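Local coordinates for subclass B1 metallo-beta-lactamase (Myroides odoratimimus, PDB 6T5L), which hydrolyses beta-lactam antibiotics, carbapenems among them, as a zinc-dependent subclass B1 metallo-beta-lactamase, at residues A[15-26]-A[29-40]. Residues are numbered along the deposited sequence; the frame is centred on the assembly and turned at random.
Sequences DSLIVYQTENLI and KLSNHIYEHISF
Two rings, Tyr-35 and Phe-40, are met at their edges where strands 17-21, 25-29 and 34-41 lie side by side in one sheet. Methyl CG2 of Val-19 lies in the plane of the Tyr-35 ring, 4.0 Å from CD2, the two side chains crossing at about a right angle. At Phe-40 it is CD1 of Ile-26 that reaches the edge, 3.9 Å from CZ; Ile-26 CG1 stands beside its own backbone N (chi1 -64°) and carries CD1 that way. The carbonyl oxygen of Glu-23 approaches the same ring obliquely, while Lys-48 makes a cation-pi contact with it.

The backbone shows antiparallel pairing worked out twice. Ile-26 and Ile-38 form a hydrogen-bonded pair: Ile-26 N gives an almost straight bond to Ile-38 O (172° at the hydrogen), and Ile-38 N answers to Ile-26 O. On one face of the sheet Ile-26 CB and Ile-38 CB lie 4.1 Å apart. Leu-17 and Lys-29 repeat the scheme at the outer strand, where Lys-29 N meets Leu-17 O at 2.6 Å. Val-19 CG1 packs on Lys-29 CB, whose chain runs on extended. Beyond the Ile-26/Ile-38 pair, next to the loop that follows strand 17-21, a water bridges the strands, donating to Asn-24 O and accepting from Phe-40 N at 2.7 Å.

A classic beta bulge, Val-19 and Tyr-20 facing Ile-27, interrupts strand 17-21, one of the two outer strands of its sheet. This sheet is one half of the alpha-beta/beta-alpha sandwich of the metallo-beta-lactamase fold. Helix 71-83 covers Val-19 and Leu-25 through Phe-80, Glu-76 and Leu-77, whereas strand 49-58 continues the sheet beyond strand 34-41.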
loop_
_atom_site.group_PDB
_atom_site.type_symbol
_atom_site.label_atom_id
_atom_site.label_comp_id
_atom_site.label_asym_id
_atom_site.label_seq_id
_atom_site.Cartn_x
_atom_site.Cartn_y
_atom_site.Cartn_z
ATOM N N ASP A 15 10.965 8.321 15.815
ATOM C CA ASP A 15 9.799 9.038 15.315
ATOM C C ASP A 15 10.074 9.625 13.922
ATOM O O ASP A 15 11.168 9.447 13.363
ATOM C CB ASP A 15 9.377 10.137 16.290
ATOM C CG ASP A 15 7.850 10.193 16.495
ATOM O OD1 ASP A 15 7.403 11.124 17.196
ATOM O OD2 ASP A 15 7.092 9.344 15.948
ATOM N N SER A 16 9.091 10.336 13.370
ATOM C CA SER A 16 8.990 10.480 11.926
ATOM C C SER A 16 9.298 11.895 11.458
ATOM O O SER A 16 8.819 12.869 12.041
ATOM C CB SER A 16 7.599 10.107 11.430
ATOM O OG SER A 16 6.745 11.221 11.518
ATOM N N LEU A 17 10.082 11.996 10.389
ATOM C CA LEU A 17 10.380 13.270 9.747
ATOM C C LEU A 17 9.503 13.425 8.523
ATOM O O LEU A 17 9.343 12.469 7.754
ATOM C CB LEU A 17 11.831 13.353 9.296
ATOM C CG LEU A 17 12.929 13.249 10.326
ATOM C CD1 LEU A 17 14.264 13.242 9.568
ATOM C CD2 LEU A 17 12.865 14.406 11.350
ATOM N N ILE A 18 8.910 14.601 8.366
ATOM C CA ILE A 18 8.272 14.948 7.102
ATOM C C ILE A 18 9.381 15.273 6.111
ATOM O O ILE A 18 10.185 16.163 6.356
ATOM C CB ILE A 18 7.332 16.150 7.266
ATOM C CG1 ILE A 18 6.142 15.802 8.163
ATOM C CG2 ILE A 18 6.923 16.682 5.862
ATOM C CD1 ILE A 18 5.578 17.012 8.891
ATOM N N VAL A 19 9.470 14.540 5.014
ATOM C CA VAL A 19 10.543 14.858 4.081
ATOM C C VAL A 19 10.044 15.507 2.796
ATOM O O VAL A 19 10.859 15.888 1.973
ATOM C CB VAL A 19 11.378 13.611 3.778
ATOM C CG1 VAL A 19 12.105 13.200 5.047
ATOM C CG2 VAL A 19 10.480 12.547 3.247
ATOM N N TYR A 20 8.735 15.657 2.614
ATOM C CA TYR A 20 8.151 16.303 1.432
ATOM C C TYR A 20 6.714 16.629 1.780
ATOM O O TYR A 20 6.018 15.785 2.356
ATOM C CB TYR A 20 8.229 15.382 0.214
ATOM C CG TYR A 20 7.623 15.951 -1.066
ATOM C CD1 TYR A 20 6.259 15.822 -1.346
ATOM C CD2 TYR A 20 8.414 16.580 -1.996
ATOM C CE1 TYR A 20 5.717 16.336 -2.519
ATOM C CE2 TYR A 20 7.903 17.100 -3.147
ATOM C CZ TYR A 20 6.549 16.971 -3.429
ATOM O OH TYR A 20 6.026 17.496 -4.625
ATOM N N GLN A 21 6.240 17.815 1.437
ATOM C CA GLN A 21 4.844 18.130 1.714
ATOM C C GLN A 21 4.362 19.262 0.817
ATOM O O GLN A 21 5.024 20.304 0.664
ATOM C CB GLN A 21 4.641 18.511 3.186
ATOM C CG GLN A 21 3.221 18.939 3.549
ATOM C CD GLN A 21 3.044 19.210 5.041
ATOM O OE1 GLN A 21 3.946 19.728 5.704
ATOM N NE2 GLN A 21 1.866 18.885 5.565
ATOM N N THR A 22 3.139 19.086 0.356
ATOM C CA THR A 22 2.497 19.803 -0.736
ATOM C C THR A 22 1.006 19.583 -0.505
ATOM O O THR A 22 0.615 18.718 0.282
ATOM C CB THR A 22 3.040 19.218 -2.052
ATOM O OG1 THR A 22 4.326 19.817 -2.370
ATOM C CG2 THR A 22 2.109 19.264 -3.112
ATOM N N GLU A 23 0.172 20.386 -1.151
ATOM C CA GLU A 23 -1.262 20.158 -1.051
ATOM C C GLU A 23 -1.658 18.786 -1.595
ATOM O O GLU A 23 -2.713 18.260 -1.229
ATOM C CB GLU A 23 -2.027 21.249 -1.804
ATOM C CG GLU A 23 -1.775 21.232 -3.313
ATOM C CD GLU A 23 -2.738 22.110 -4.102
ATOM O OE1 GLU A 23 -3.883 22.310 -3.644
ATOM O OE2 GLU A 23 -2.350 22.584 -5.190
ATOM N N ASN A 24 -0.867 18.214 -2.497
ATOM C CA ASN A 24 -1.248 16.960 -3.135
ATOM C C ASN A 24 -0.584 15.717 -2.557
ATOM O O ASN A 24 -1.054 14.615 -2.836
ATOM C CB ASN A 24 -0.889 16.966 -4.626
ATOM C CG ASN A 24 -1.637 18.035 -5.406
ATOM O OD1 ASN A 24 -2.819 18.233 -5.206
ATOM N ND2 ASN A 24 -0.946 18.698 -6.297
ATOM N N LEU A 25 0.517 15.860 -1.819
ATOM C CA LEU A 25 1.361 14.730 -1.451
ATOM C C LEU A 25 2.132 15.022 -0.168
ATOM O O LEU A 25 2.849 16.016 -0.110
ATOM C CB LEU A 25 2.380 14.429 -2.569
ATOM C CG LEU A 25 3.317 13.263 -2.326
ATOM C CD1 LEU A 25 2.425 11.992 -2.226
ATOM C CD2 LEU A 25 4.395 13.065 -3.358
ATOM N N ILE A 26 2.032 14.144 0.820
ATOM C CA ILE A 26 2.899 14.173 2.001
ATOM C C ILE A 26 3.721 12.902 2.075
ATOM O O ILE A 26 3.193 11.793 1.865
ATOM C CB ILE A 26 2.092 14.321 3.295
ATOM C CG1 ILE A 26 1.384 15.674 3.287
ATOM C CG2 ILE A 26 3.010 14.285 4.568
ATOM C CD1 ILE A 26 0.131 15.636 4.012
ATOM N N LYS A 29 9.124 10.146 6.620
ATOM C CA LYS A 29 10.193 9.195 6.837
ATOM C C LYS A 29 10.005 8.541 8.204
ATOM O O LYS A 29 10.052 9.223 9.226
ATOM C CB LYS A 29 11.549 9.901 6.749
ATOM C CG LYS A 29 12.722 8.890 6.953
ATOM C CD LYS A 29 14.100 9.466 6.619
ATOM C CE LYS A 29 15.104 8.364 6.796
ATOM N NZ LYS A 29 16.463 8.783 6.378
ATOM N N LEU A 30 9.781 7.230 8.231
ATOM C CA LEU A 30 9.572 6.508 9.497
ATOM C C LEU A 30 10.804 5.757 9.992
ATOM O O LEU A 30 10.929 5.529 11.193
ATOM C CB LEU A 30 8.417 5.482 9.331
ATOM C CG LEU A 30 7.108 5.997 8.732
ATOM C CD1 LEU A 30 6.010 4.938 8.855
ATOM C CD2 LEU A 30 6.755 7.305 9.463
ATOM N N SER A 31 11.682 5.325 9.101
ATOM C CA SER A 31 12.951 4.668 9.455
ATOM C C SER A 31 13.949 5.004 8.340
ATOM O O SER A 31 13.629 5.760 7.410
ATOM C CB SER A 31 12.791 3.142 9.550
ATOM O OG SER A 31 12.597 2.589 8.186
ATOM N N ASN A 32 15.092 4.315 8.350
ATOM C CA ASN A 32 16.070 4.494 7.289
ATOM C C ASN A 32 15.569 3.908 5.961
ATOM O O ASN A 32 15.943 4.405 4.902
ATOM C CB ASN A 32 17.419 3.890 7.719
ATOM C CG ASN A 32 18.026 4.626 8.949
ATOM O OD1 ASN A 32 17.885 5.851 9.084
ATOM N ND2 ASN A 32 18.696 3.889 9.822
ATOM N N HIS A 33 14.693 2.909 5.978
ATOM C CA HIS A 33 14.226 2.321 4.736
ATOM C C HIS A 33 12.757 2.560 4.438
ATOM O O HIS A 33 12.282 2.139 3.375
ATOM C CB HIS A 33 14.455 0.808 4.744
ATOM C CG HIS A 33 15.860 0.426 5.046
ATOM N ND1 HIS A 33 16.898 0.632 4.166
ATOM C CD2 HIS A 33 16.410 -0.124 6.156
ATOM C CE1 HIS A 33 18.029 0.225 4.719
ATOM N NE2 HIS A 33 17.758 -0.248 5.918
ATOM N N ILE A 34 12.007 3.158 5.350
ATOM C CA ILE A 34 10.563 3.090 5.255
ATOM C C ILE A 34 9.992 4.490 5.318
ATOM O O ILE A 34 10.070 5.145 6.349
ATOM C CB ILE A 34 9.939 2.220 6.365
ATOM C CG1 ILE A 34 10.289 0.765 6.191
ATOM C CG2 ILE A 34 8.412 2.467 6.420
ATOM C CD1 ILE A 34 9.706 0.105 5.017
ATOM N N TYR A 35 9.300 4.862 4.277
ATOM C CA TYR A 35 8.643 6.137 4.105
ATOM C C TYR A 35 7.169 5.827 3.852
ATOM O O TYR A 35 6.847 4.790 3.271
ATOM C CB TYR A 35 9.248 6.896 2.893
ATOM C CG TYR A 35 10.727 7.312 3.012
ATOM C CD1 TYR A 35 11.727 6.393 2.896
ATOM C CD2 TYR A 35 11.084 8.640 3.143
ATOM C CE1 TYR A 35 13.034 6.742 2.992
ATOM C CE2 TYR A 35 12.435 9.028 3.245
ATOM C CZ TYR A 35 13.401 8.067 3.164
ATOM O OH TYR A 35 14.742 8.388 3.236
ATOM N N GLU A 36 6.295 6.691 4.346
ATOM C CA GLU A 36 4.856 6.648 4.148
ATOM C C GLU A 36 4.477 7.808 3.215
ATOM O O GLU A 36 4.942 8.956 3.402
ATOM C CB GLU A 36 4.146 6.782 5.499
ATOM C CG GLU A 36 2.625 6.828 5.423
ATOM C CD GLU A 36 1.900 7.295 6.669
ATOM O OE1 GLU A 36 0.851 6.666 6.911
ATOM O OE2 GLU A 36 2.287 8.281 7.377
ATOM N N HIS A 37 3.735 7.492 2.152
ATOM C CA HIS A 37 3.210 8.523 1.263
ATOM C C HIS A 37 1.721 8.687 1.534
ATOM O O HIS A 37 1.003 7.700 1.779
ATOM C CB HIS A 37 3.530 8.232 -0.223
ATOM C CG HIS A 37 2.852 7.055 -0.862
ATOM N ND1 HIS A 37 1.541 7.102 -1.295
ATOM C CD2 HIS A 37 3.352 5.866 -1.319
ATOM C CE1 HIS A 37 1.242 5.981 -1.940
ATOM N NE2 HIS A 37 2.325 5.213 -1.968
ATOM N N ILE A 38 1.285 9.934 1.565
ATOM C CA ILE A 38 -0.117 10.289 1.827
ATOM C C ILE A 38 -0.615 11.225 0.723
ATOM O O ILE A 38 0.044 12.231 0.412
ATOM C CB ILE A 38 -0.276 10.954 3.206
ATOM C CG1 ILE A 38 0.430 10.114 4.299
ATOM C CG2 ILE A 38 -1.753 11.216 3.569
ATOM C CD1 ILE A 38 0.220 10.691 5.789
ATOM N N SER A 39 -1.759 10.869 0.107
ATOM C CA SER A 39 -2.365 11.660 -0.962
ATOM C C SER A 39 -3.872 11.670 -0.721
ATOM O O SER A 39 -4.394 11.054 0.235
ATOM C CB SER A 39 -2.003 11.133 -2.382
ATOM O OG SER A 39 -2.361 9.744 -2.554
ATOM N N PHE A 40 -4.583 12.439 -1.539
ATOM C CA PHE A 40 -5.960 12.792 -1.194
ATOM C C PHE A 40 -6.909 12.446 -2.324
ATOM O O PHE A 40 -6.790 12.956 -3.440
ATOM C CB PHE A 40 -6.037 14.269 -0.810
ATOM C CG PHE A 40 -5.109 14.611 0.300
ATOM C CD1 PHE A 40 -5.461 14.346 1.622
ATOM C CD2 PHE A 40 -3.894 15.173 0.039
ATOM C CE1 PHE A 40 -4.617 14.634 2.651
ATOM C CE2 PHE A 40 -3.035 15.479 1.063
ATOM C CZ PHE A 40 -3.388 15.194 2.375
HETATM O O HOH W 1 -3.553 14.076 -3.423
#